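Local coordinates for protein VIN1 (Oscarella pearsei, PDB 6BFI) that binds actin filaments as a member of the vinculin/alpha-catenin family and may play a role in cell-cell adhesion, at residues M168-H179 and L191-I202; L271-L282 and A294-G302. All coordinates share one frame; numbering follows the deposited sequence. Where two conformers were deposited one is given.

Contact 1: residues M168-H179 and L191-I202; sequences MTSMMKVVEQRH and LKSELGTVREQI
M168, M171, M172 and V175 meet L191, L195, V198 and I202 across an antiparallel helix pair of the all-helical vinculin fold. The two segment axes run at 160° and come within 10.3 Å. Apolar contacts make up most of the interface. V198 CG1 is the meeting point of three methionines, with M168 SD 3.6 Å from it and the CE methyls of M171 and M172 also turned to it. M168 CE meets I202 CD1 tip to tip. L195 lies along V175, sliding past it in the opposite direction, and its CD1 also touches E176 CG. Charged side chains flank the apolar strip. In one of two conformers of R199 the guanidinium lies with a face over M172 SD. Its ion pair to E176 (OE2 to NH2, 3.9 Å) is long and doubtful. The H179 ring makes the aromatic contact. Its first torsion of 72° sets CG between the backbone N and the carbonyl carbon, which brings one ring face under K192 CG. That carbon is 3.6 Å from the H179 centroid and 13° off the normal. With an alanine here the ring is gone, and the K192 chain would probably lose its flat seat and turn more freely. Behind the ring, H179 CB packs on L191 CD1 at 3.7 Å.

Contact 2: residues L271-L282 and A294-G302; sequences LAHMFHQAQDAL and AVRKCISEG
C298 carries SG anti to its carbonyl carbon (chi1 -66°), which puts the sulfur over one face of the F275 ring. F275 itself has an unusual chi1 of -96°, and its ring reaches the second helix although its CB does not point there. C298 SG lies 3.6 Å from the F275 centroid, nearly above its centre, a Cys sulfur-aromatic contact. C298 CB covers the same face, 3.5 Å from F275 CZ. E301 CG comes to the ring at its edge. The L271 and E301 side chains cross at about a right angle, and L271 CD1 is equally near E301 CD, OE1 and OE2, 3.5 Å from each. E301 OE2 is hydrogen-bonded to S427, so this buried acid has a polar partner beyond the pair. M274 SD packs on the aliphatic part of K297, 3.7 Å from its CD. Toward L282 the contact is aliphatic. A294 CB lies near M274 CG and A278 CB. A278 CB touches V295 CG2, and L282 CD1 meets that methyl tip to tip at 3.7 Å. The two consecutive helices run in roughly opposite directions, strongly splayed: their segment axes make 133° and come within 9.2 Å. Helix 344-375 packs on F275, A278 and L282 of the first helix, while helix 312-338 covers V295, R296 and I299 of the second.

In the fold
Both contacts join successive helices of one chain, but they share no element. Contact 1 pairs helices 154-178 and 185-215, and contact 2 pairs helices 268-283 and 289-306. They lie on opposite sides of the chain's centre, with their own centres about 45 Å apart. Contact 1 is partly buried. Its methionine-rich interior is flanked by charged side chains and a histidine. Contact 2 is more buried, smaller in area and crossed at a steeper angle. Its distinctive element is a sulfur-aromatic contact amid aliphatic packing, where contact 1 has thioethers and a CH-pi contact. Neither contact has a hydrogen bond between its segments.

Contact 1: residues M168-H179 and L191-I202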
loop_
_atom_site.group_PDB
_atom_site.type_symbol
_atom_site.label_atom_id
_atom_site.label_comp_id
_atom_site.label_asym_id
_atom_site.label_seq_id
_atom_site.Cartn_x
_atom_site.Cartn_y
_atom_site.Cartn_z
ATOM N N MET A 168 5.528 -10.290 -28.345
ATOM C CA MET A 168 5.077 -9.406 -27.274
ATOM C C MET A 168 3.557 -9.324 -27.229
ATOM O O MET A 168 2.957 -9.371 -26.147
ATOM C CB MET A 168 5.683 -8.013 -27.451
ATOM C CG MET A 168 7.092 -7.872 -26.907
ATOM S SD MET A 168 7.127 -7.974 -25.110
ATOM C CE MET A 168 8.877 -7.792 -24.781
ATOM N N THR A 169 2.915 -9.204 -28.396
ATOM C CA THR A 169 1.455 -9.176 -28.428
ATOM C C THR A 169 0.870 -10.484 -27.906
ATOM O O THR A 169 -0.105 -10.478 -27.141
ATOM C CB THR A 169 0.969 -8.888 -29.849
ATOM O OG1 THR A 169 1.317 -7.545 -30.210
ATOM C CG2 THR A 169 -0.539 -9.058 -29.953
ATOM N N SER A 170 1.468 -11.617 -28.290
ATOM C CA SER A 170 0.994 -12.910 -27.808
ATOM C C SER A 170 1.139 -13.036 -26.297
ATOM O O SER A 170 0.325 -13.703 -25.650
ATOM C CB SER A 170 1.748 -14.041 -28.504
ATOM O OG SER A 170 3.107 -14.065 -28.104
ATOM N N MET A 171 2.167 -12.415 -25.718
ATOM C CA MET A 171 2.314 -12.444 -24.265
ATOM C C MET A 171 1.276 -11.552 -23.592
ATOM O O MET A 171 0.631 -11.957 -22.614
ATOM C CB MET A 171 3.729 -12.018 -23.872
ATOM C CG MET A 171 3.988 -12.040 -22.373
ATOM S SD MET A 171 5.640 -11.465 -21.928
ATOM C CE MET A 171 5.541 -9.745 -22.414
ATOM N N MET A 172 1.090 -10.336 -24.114
ATOM C CA MET A 172 0.199 -9.379 -23.467
ATOM C C MET A 172 -1.259 -9.815 -23.551
ATOM O O MET A 172 -2.035 -9.566 -22.622
ATOM C CB MET A 172 0.373 -7.993 -24.083
ATOM C CG MET A 172 1.740 -7.383 -23.854
ATOM S SD MET A 172 1.890 -5.766 -24.630
ATOM C CE MET A 172 3.652 -5.486 -24.493
ATOM N N LYS A 173 -1.663 -10.447 -24.658
ATOM C CA LYS A 173 -3.044 -10.912 -24.739
ATOM C C LYS A 173 -3.307 -12.032 -23.740
ATOM O O LYS A 173 -4.410 -12.129 -23.185
ATOM C CB LYS A 173 -3.376 -11.369 -26.161
ATOM C CG LYS A 173 -2.690 -12.654 -26.600
ATOM C CD LYS A 173 -3.335 -13.210 -27.860
ATOM C CE LYS A 173 -2.882 -14.633 -28.141
ATOM N NZ LYS A 173 -3.802 -15.314 -29.092
ATOM N N VAL A 174 -2.298 -12.862 -23.475
ATOM C CA VAL A 174 -2.462 -13.986 -22.564
ATOM C C VAL A 174 -2.473 -13.513 -21.115
ATOM O O VAL A 174 -3.304 -13.956 -20.316
ATOM C CB VAL A 174 -1.361 -15.029 -22.829
ATOM C CG1 VAL A 174 -1.041 -15.799 -21.576
ATOM C CG2 VAL A 174 -1.795 -15.978 -23.936
ATOM N N VAL A 175 -1.566 -12.603 -20.752
ATOM C CA VAL A 175 -1.549 -12.087 -19.385
ATOM C C VAL A 175 -2.791 -11.240 -19.119
ATOM O O VAL A 175 -3.457 -11.388 -18.083
ATOM C CB VAL A 175 -0.252 -11.300 -19.125
ATOM C CG1 VAL A 175 -0.244 -10.746 -17.711
ATOM C CG2 VAL A 175 0.958 -12.192 -19.357
ATOM N N GLU A 176 -3.124 -10.345 -20.055
ATOM C CA GLU A 176 -4.361 -9.578 -19.963
ATOM C C GLU A 176 -5.595 -10.470 -19.951
ATOM O O GLU A 176 -6.643 -10.052 -19.447
ATOM C CB GLU A 176 -4.451 -8.585 -21.121
ATOM C CG GLU A 176 -3.886 -7.210 -20.808
ATOM C CD GLU A 176 -4.758 -6.423 -19.843
ATOM O OE1 GLU A 176 -5.959 -6.752 -19.714
ATOM O OE2 GLU A 176 -4.243 -5.475 -19.214
ATOM N N GLN A 177 -5.499 -11.678 -20.508
ATOM C CA GLN A 177 -6.559 -12.664 -20.347
ATOM C C GLN A 177 -6.545 -13.278 -18.953
ATOM O O GLN A 177 -7.606 -13.599 -18.408
ATOM C CB GLN A 177 -6.417 -13.756 -21.412
ATOM C CG GLN A 177 -7.189 -15.039 -21.136
ATOM C CD GLN A 177 -8.687 -14.829 -21.133
ATOM O OE1 GLN A 177 -9.192 -13.886 -21.742
ATOM N NE2 GLN A 177 -9.408 -15.704 -20.441
ATOM N N ARG A 178 -5.363 -13.412 -18.351
ATOM C CA ARG A 178 -5.233 -14.151 -17.101
ATOM C C ARG A 178 -5.664 -13.324 -15.893
ATOM O O ARG A 178 -6.439 -13.802 -15.057
ATOM C CB ARG A 178 -3.791 -14.631 -16.929
ATOM C CG ARG A 178 -3.500 -15.287 -15.591
ATOM C CD ARG A 178 -4.311 -16.561 -15.400
ATOM N NE ARG A 178 -3.883 -17.293 -14.212
ATOM C CZ ARG A 178 -4.399 -18.452 -13.816
ATOM N NH1 ARG A 178 -5.375 -19.022 -14.512
ATOM N NH2 ARG A 178 -3.939 -19.044 -12.722
ATOM N N HIS A 179 -5.175 -12.083 -15.777
ATOM C CA HIS A 179 -5.366 -11.379 -14.508
ATOM C C HIS A 179 -6.823 -11.051 -14.159
ATOM O O HIS A 179 -7.120 -10.873 -12.970
ATOM C CB HIS A 179 -4.502 -10.108 -14.452
ATOM C CG HIS A 179 -4.963 -8.991 -15.338
ATOM N ND1 HIS A 179 -6.093 -8.248 -15.078
ATOM C CD2 HIS A 179 -4.414 -8.461 -16.458
ATOM C CE1 HIS A 179 -6.236 -7.325 -16.013
ATOM N NE2 HIS A 179 -5.229 -7.432 -16.861
ATOM N N LEU A 191 0.431 -7.949 -12.034
ATOM C CA LEU A 191 0.423 -8.295 -13.452
ATOM C C LEU A 191 0.159 -7.065 -14.315
ATOM O O LEU A 191 0.887 -6.806 -15.281
ATOM C CB LEU A 191 -0.615 -9.385 -13.723
ATOM C CG LEU A 191 -0.283 -10.752 -13.117
ATOM C CD1 LEU A 191 -1.422 -11.740 -13.316
ATOM C CD2 LEU A 191 1.010 -11.293 -13.712
ATOM N N LYS A 192 -0.869 -6.285 -13.970
ATOM C CA LYS A 192 -1.182 -5.089 -14.749
ATOM C C LYS A 192 -0.019 -4.103 -14.751
ATOM O O LYS A 192 0.288 -3.493 -15.784
ATOM C CB LYS A 192 -2.447 -4.421 -14.208
ATOM C CG LYS A 192 -3.724 -5.208 -14.458
ATOM C CD LYS A 192 -4.948 -4.458 -13.956
ATOM C CE LYS A 192 -4.898 -4.256 -12.450
ATOM N NZ LYS A 192 -6.101 -3.534 -11.939
ATOM N N SER A 193 0.646 -3.938 -13.605
ATOM C CA SER A 193 1.747 -2.984 -13.520
ATOM C C SER A 193 2.917 -3.408 -14.402
ATOM O O SER A 193 3.480 -2.590 -15.144
ATOM C CB SER A 193 2.195 -2.825 -12.066
ATOM O OG SER A 193 2.612 -4.065 -11.525
ATOM N N GLU A 194 3.303 -4.687 -14.339
ATOM C CA GLU A 194 4.404 -5.146 -15.184
ATOM C C GLU A 194 4.026 -5.094 -16.661
ATOM O O GLU A 194 4.874 -4.808 -17.515
ATOM C CB GLU A 194 4.832 -6.555 -14.783
ATOM C CG GLU A 194 5.096 -6.737 -13.294
ATOM C CD GLU A 194 6.152 -5.788 -12.749
ATOM O OE1 GLU A 194 7.084 -5.424 -13.499
ATOM O OE2 GLU A 194 6.049 -5.407 -11.562
ATOM N N LEU A 195 2.757 -5.368 -16.980
ATOM C CA LEU A 195 2.275 -5.177 -18.344
ATOM C C LEU A 195 2.502 -3.743 -18.804
ATOM O O LEU A 195 3.025 -3.502 -19.900
ATOM C CB LEU A 195 0.794 -5.544 -18.436
ATOM C CG LEU A 195 0.447 -7.032 -18.487
ATOM C CD1 LEU A 195 -1.059 -7.228 -18.399
ATOM C CD2 LEU A 195 0.997 -7.655 -19.761
ATOM N N GLY A 196 2.119 -2.775 -17.968
ATOM C CA GLY A 196 2.390 -1.384 -18.292
ATOM C C GLY A 196 3.866 -1.119 -18.515
ATOM O O GLY A 196 4.246 -0.416 -19.459
ATOM N N THR A 197 4.722 -1.694 -17.661
ATOM C CA THR A 197 6.163 -1.515 -17.820
ATOM C C THR A 197 6.632 -1.994 -19.190
ATOM O O THR A 197 7.344 -1.274 -19.901
ATOM C CB THR A 197 6.913 -2.248 -16.708
ATOM O OG1 THR A 197 6.718 -1.565 -15.465
ATOM C CG2 THR A 197 8.404 -2.308 -17.019
ATOM N N VAL A 198 6.231 -3.205 -19.584
ATOM C CA VAL A 198 6.659 -3.736 -20.878
ATOM C C VAL A 198 6.154 -2.850 -22.014
ATOM O O VAL A 198 6.912 -2.479 -22.927
ATOM C CB VAL A 198 6.186 -5.193 -21.042
ATOM C CG1 VAL A 198 6.573 -5.723 -22.409
ATOM C CG2 VAL A 198 6.774 -6.066 -19.947
ATOM N N ARG A 199 4.873 -2.472 -21.958
ATOM C CA ARG A 199 4.274 -1.694 -23.039
ATOM C C ARG A 199 4.952 -0.337 -23.200
ATOM O O ARG A 199 5.119 0.149 -24.326
ATOM C CB ARG A 199 2.774 -1.520 -22.792
ATOM C CG ARG A 199 1.893 -2.260 -23.791
ATOM C CD ARG A 199 0.420 -1.914 -23.612
ATOM N NE ARG A 199 -0.221 -2.692 -22.556
ATOM C CZ ARG A 199 -0.955 -3.780 -22.771
ATOM N NH1 ARG A 199 -1.144 -4.221 -24.007
ATOM N NH2 ARG A 199 -1.503 -4.427 -21.751
ATOM N N GLU A 200 5.353 0.291 -22.092
ATOM C CA GLU A 200 6.052 1.565 -22.191
ATOM C C GLU A 200 7.527 1.397 -22.534
ATOM O O GLU A 200 8.137 2.344 -23.042
ATOM C CB GLU A 200 5.904 2.372 -20.895
ATOM C CG GLU A 200 6.546 1.759 -19.663
ATOM C CD GLU A 200 6.354 2.616 -18.422
ATOM O OE1 GLU A 200 7.224 3.468 -18.141
ATOM O OE2 GLU A 200 5.324 2.445 -17.734
ATOM N N GLN A 201 8.106 0.218 -22.298
ATOM C CA GLN A 201 9.533 0.027 -22.525
ATOM C C GLN A 201 9.885 -0.453 -23.929
ATOM O O GLN A 201 11.044 -0.304 -24.335
ATOM C CB GLN A 201 10.110 -0.958 -21.504
ATOM C CG GLN A 201 10.276 -0.377 -20.110
ATOM C CD GLN A 201 11.053 0.924 -20.108
ATOM O OE1 GLN A 201 12.231 0.959 -20.461
ATOM N NE2 GLN A 201 10.394 2.003 -19.708
ATOM N N ILE A 202 8.943 -1.025 -24.677
ATOM C CA ILE A 202 9.262 -1.492 -26.034
ATOM C C ILE A 202 9.810 -0.372 -26.927
ATOM O O ILE A 202 10.931 -0.507 -27.463
ATOM C CB ILE A 202 8.042 -2.167 -26.685
ATOM C CG1 ILE A 202 7.722 -3.481 -25.973
ATOM C CG2 ILE A 202 8.291 -2.406 -28.167
ATOM C CD1 ILE A 202 8.901 -4.421 -25.910
#

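Contact 2: residues L271-L282 and A294-G302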
loop_
_atom_site.group_PDB
_atom_site.type_symbol
_atom_site.label_atom_id
_atom_site.label_comp_id
_atom_site.label_asym_id
_atom_site.label_seq_id
_atom_site.Cartn_x
_atom_site.Cartn_y
_atom_site.Cartn_z
ATOM N N LEU A 271 4.805 4.223 14.422
ATOM C CA LEU A 271 5.403 5.332 15.156
ATOM C C LEU A 271 4.343 6.346 15.558
ATOM O O LEU A 271 4.296 6.785 16.713
ATOM C CB LEU A 271 6.496 5.992 14.317
ATOM C CG LEU A 271 7.870 5.322 14.349
ATOM C CD1 LEU A 271 8.786 5.925 13.293
ATOM C CD2 LEU A 271 8.487 5.449 15.734
ATOM N N ALA A 272 3.480 6.731 14.614
ATOM C CA ALA A 272 2.392 7.647 14.938
ATOM C C ALA A 272 1.486 7.064 16.014
ATOM O O ALA A 272 1.110 7.759 16.969
ATOM C CB ALA A 272 1.588 7.970 13.679
ATOM N N HIS A 273 1.134 5.782 15.880
ATOM C CA HIS A 273 0.276 5.145 16.873
ATOM C C HIS A 273 0.948 5.109 18.239
ATOM O O HIS A 273 0.287 5.285 19.266
ATOM C CB HIS A 273 -0.094 3.734 16.417
ATOM C CG HIS A 273 -1.166 3.097 17.242
ATOM N ND1 HIS A 273 -0.891 2.218 18.267
ATOM C CD2 HIS A 273 -2.514 3.213 17.196
ATOM C CE1 HIS A 273 -2.025 1.816 18.814
ATOM N NE2 HIS A 273 -3.024 2.407 18.183
ATOM N N MET A 274 2.265 4.890 18.269
ATOM C CA MET A 274 2.986 4.903 19.539
ATOM C C MET A 274 2.987 6.299 20.154
ATOM O O MET A 274 2.804 6.448 21.370
ATOM C CB MET A 274 4.412 4.392 19.330
ATOM C CG MET A 274 5.239 4.291 20.600
ATOM S SD MET A 274 6.894 3.639 20.294
ATOM C CE MET A 274 6.520 1.928 19.921
ATOM N N PHE A 275 3.195 7.331 19.331
ATOM C CA PHE A 275 3.070 8.708 19.798
ATOM C C PHE A 275 1.710 8.944 20.445
ATOM O O PHE A 275 1.618 9.482 21.555
ATOM C CB PHE A 275 3.274 9.678 18.630
ATOM C CG PHE A 275 4.677 10.208 18.507
ATOM C CD1 PHE A 275 5.645 9.501 17.807
ATOM C CD2 PHE A 275 5.024 11.423 19.074
ATOM C CE1 PHE A 275 6.934 9.994 17.689
ATOM C CE2 PHE A 275 6.311 11.918 18.959
ATOM C CZ PHE A 275 7.265 11.204 18.267
ATOM N N HIS A 276 0.641 8.530 19.763
ATOM C CA HIS A 276 -0.704 8.816 20.252
ATOM C C HIS A 276 -1.020 8.021 21.514
ATOM O O HIS A 276 -1.680 8.531 22.426
ATOM C CB HIS A 276 -1.725 8.522 19.153
ATOM C CG HIS A 276 -1.457 9.251 17.873
ATOM N ND1 HIS A 276 -2.132 8.976 16.703
ATOM C CD2 HIS A 276 -0.586 10.247 17.578
ATOM C CE1 HIS A 276 -1.689 9.770 15.744
ATOM N NE2 HIS A 276 -0.751 10.551 16.249
ATOM N N GLN A 277 -0.558 6.771 21.581
ATOM C CA GLN A 277 -0.763 5.962 22.777
ATOM C C GLN A 277 -0.016 6.545 23.969
ATOM O O GLN A 277 -0.525 6.533 25.097
ATOM C CB GLN A 277 -0.315 4.523 22.516
ATOM C CG GLN A 277 -1.215 3.756 21.566
ATOM C CD GLN A 277 -2.389 3.107 22.272
ATOM O OE1 GLN A 277 -2.209 2.360 23.234
ATOM N NE2 GLN A 277 -3.597 3.391 21.800
ATOM N N ALA A 278 1.195 7.055 23.739
ATOM C CA ALA A 278 1.942 7.682 24.822
ATOM C C ALA A 278 1.279 8.982 25.264
ATOM O O ALA A 278 1.251 9.297 26.461
ATOM C CB ALA A 278 3.386 7.926 24.390
ATOM N N GLN A 279 0.729 9.743 24.313
ATOM C CA GLN A 279 0.009 10.964 24.663
ATOM C C GLN A 279 -1.238 10.655 25.485
ATOM O O GLN A 279 -1.514 11.333 26.479
ATOM C CB GLN A 279 -0.356 11.737 23.395
ATOM C CG GLN A 279 0.843 12.308 22.643
ATOM C CD GLN A 279 0.534 12.619 21.187
ATOM O OE1 GLN A 279 -0.617 12.548 20.753
ATOM N NE2 GLN A 279 1.565 12.958 20.423
ATOM N N ASP A 280 -1.998 9.634 25.090
ATOM C CA ASP A 280 -3.218 9.305 25.817
ATOM C C ASP A 280 -2.908 8.728 27.193
ATOM O O ASP A 280 -3.618 9.016 28.166
ATOM C CB ASP A 280 -4.072 8.332 25.006
ATOM C CG ASP A 280 -4.891 9.031 23.938
ATOM O OD1 ASP A 280 -4.590 10.204 23.635
ATOM O OD2 ASP A 280 -5.833 8.408 23.401
ATOM N N ALA A 281 -1.859 7.910 27.300
ATOM C CA ALA A 281 -1.508 7.362 28.605
ATOM C C ALA A 281 -0.931 8.428 29.527
ATOM O O ALA A 281 -1.117 8.355 30.746
ATOM C CB ALA A 281 -0.522 6.206 28.450
ATOM N N LEU A 282 -0.229 9.419 28.975
ATOM C CA LEU A 282 0.283 10.497 29.816
ATOM C C LEU A 282 -0.833 11.445 30.239
ATOM O O LEU A 282 -0.857 11.912 31.382
ATOM C CB LEU A 282 1.390 11.256 29.087
ATOM C CG LEU A 282 2.773 10.599 29.103
ATOM C CD1 LEU A 282 3.771 11.422 28.302
ATOM C CD2 LEU A 282 3.250 10.415 30.534
ATOM N N ALA A 294 7.736 3.955 25.917
ATOM C CA ALA A 294 7.193 4.461 24.659
ATOM C C ALA A 294 7.556 5.930 24.448
ATOM O O ALA A 294 7.907 6.339 23.332
ATOM C CB ALA A 294 5.677 4.270 24.629
ATOM N N VAL A 295 7.484 6.735 25.512
ATOM C CA VAL A 295 7.857 8.145 25.413
ATOM C C VAL A 295 9.315 8.283 24.998
ATOM O O VAL A 295 9.661 9.122 24.156
ATOM C CB VAL A 295 7.577 8.867 26.745
ATOM C CG1 VAL A 295 8.127 10.284 26.709
ATOM C CG2 VAL A 295 6.087 8.880 27.043
ATOM N N ARG A 296 10.193 7.456 25.573
ATOM C CA ARG A 296 11.605 7.516 25.210
ATOM C C ARG A 296 11.819 7.110 23.757
ATOM O O ARG A 296 12.681 7.674 23.070
ATOM C CB ARG A 296 12.428 6.641 26.154
ATOM C CG ARG A 296 12.571 7.240 27.551
ATOM C CD ARG A 296 13.526 6.451 28.433
ATOM N NE ARG A 296 13.995 7.252 29.561
ATOM C CZ ARG A 296 13.372 7.340 30.733
ATOM N NH1 ARG A 296 12.246 6.671 30.941
ATOM N NH2 ARG A 296 13.874 8.098 31.698
ATOM N N LYS A 297 11.036 6.145 23.264
ATOM C CA LYS A 297 11.094 5.822 21.840
ATOM C C LYS A 297 10.672 7.015 20.989
ATOM O O LYS A 297 11.267 7.278 19.936
ATOM C CB LYS A 297 10.217 4.608 21.531
ATOM C CG LYS A 297 10.648 3.328 22.224
ATOM C CD LYS A 297 9.946 2.121 21.623
ATOM C CE LYS A 297 10.133 0.884 22.485
ATOM N NZ LYS A 297 11.567 0.602 22.772
ATOM N N CYS A 298 9.650 7.753 21.432
ATOM C CA CYS A 298 9.233 8.941 20.692
ATOM C C CYS A 298 10.327 10.003 20.693
ATOM O O CYS A 298 10.523 10.705 19.693
ATOM C CB CYS A 298 7.938 9.496 21.280
ATOM S SG CYS A 298 6.518 8.402 21.065
ATOM N N ILE A 299 11.052 10.134 21.806
ATOM C CA ILE A 299 12.186 11.054 21.846
ATOM C C ILE A 299 13.260 10.612 20.859
ATOM O O ILE A 299 13.854 11.438 20.151
ATOM C CB ILE A 299 12.736 11.158 23.280
ATOM C CG1 ILE A 299 11.672 11.738 24.217
ATOM C CG2 ILE A 299 13.998 12.005 23.313
ATOM C CD1 ILE A 299 12.106 11.806 25.670
ATOM N N SER A 300 13.519 9.301 20.788
ATOM C CA SER A 300 14.496 8.790 19.829
ATOM C C SER A 300 14.077 9.094 18.397
ATOM O O SER A 300 14.921 9.423 17.555
ATOM C CB SER A 300 14.691 7.287 20.020
ATOM O OG SER A 300 15.561 7.017 21.105
ATOM N N GLU A 301 12.781 8.981 18.097
ATOM C CA GLU A 301 12.309 9.341 16.764
ATOM C C GLU A 301 12.491 10.832 16.506
ATOM O O GLU A 301 12.878 11.239 15.401
ATOM C CB GLU A 301 10.845 8.930 16.594
ATOM C CG GLU A 301 10.166 9.474 15.342
ATOM C CD GLU A 301 10.641 8.814 14.052
ATOM O OE1 GLU A 301 11.534 7.940 14.101
ATOM O OE2 GLU A 301 10.110 9.169 12.979
ATOM N N GLY A 302 12.232 11.662 17.518
ATOM C CA GLY A 302 12.443 13.093 17.362
ATOM C C GLY A 302 13.885 13.441 17.048
ATOM O O GLY A 302 14.159 14.266 16.173
#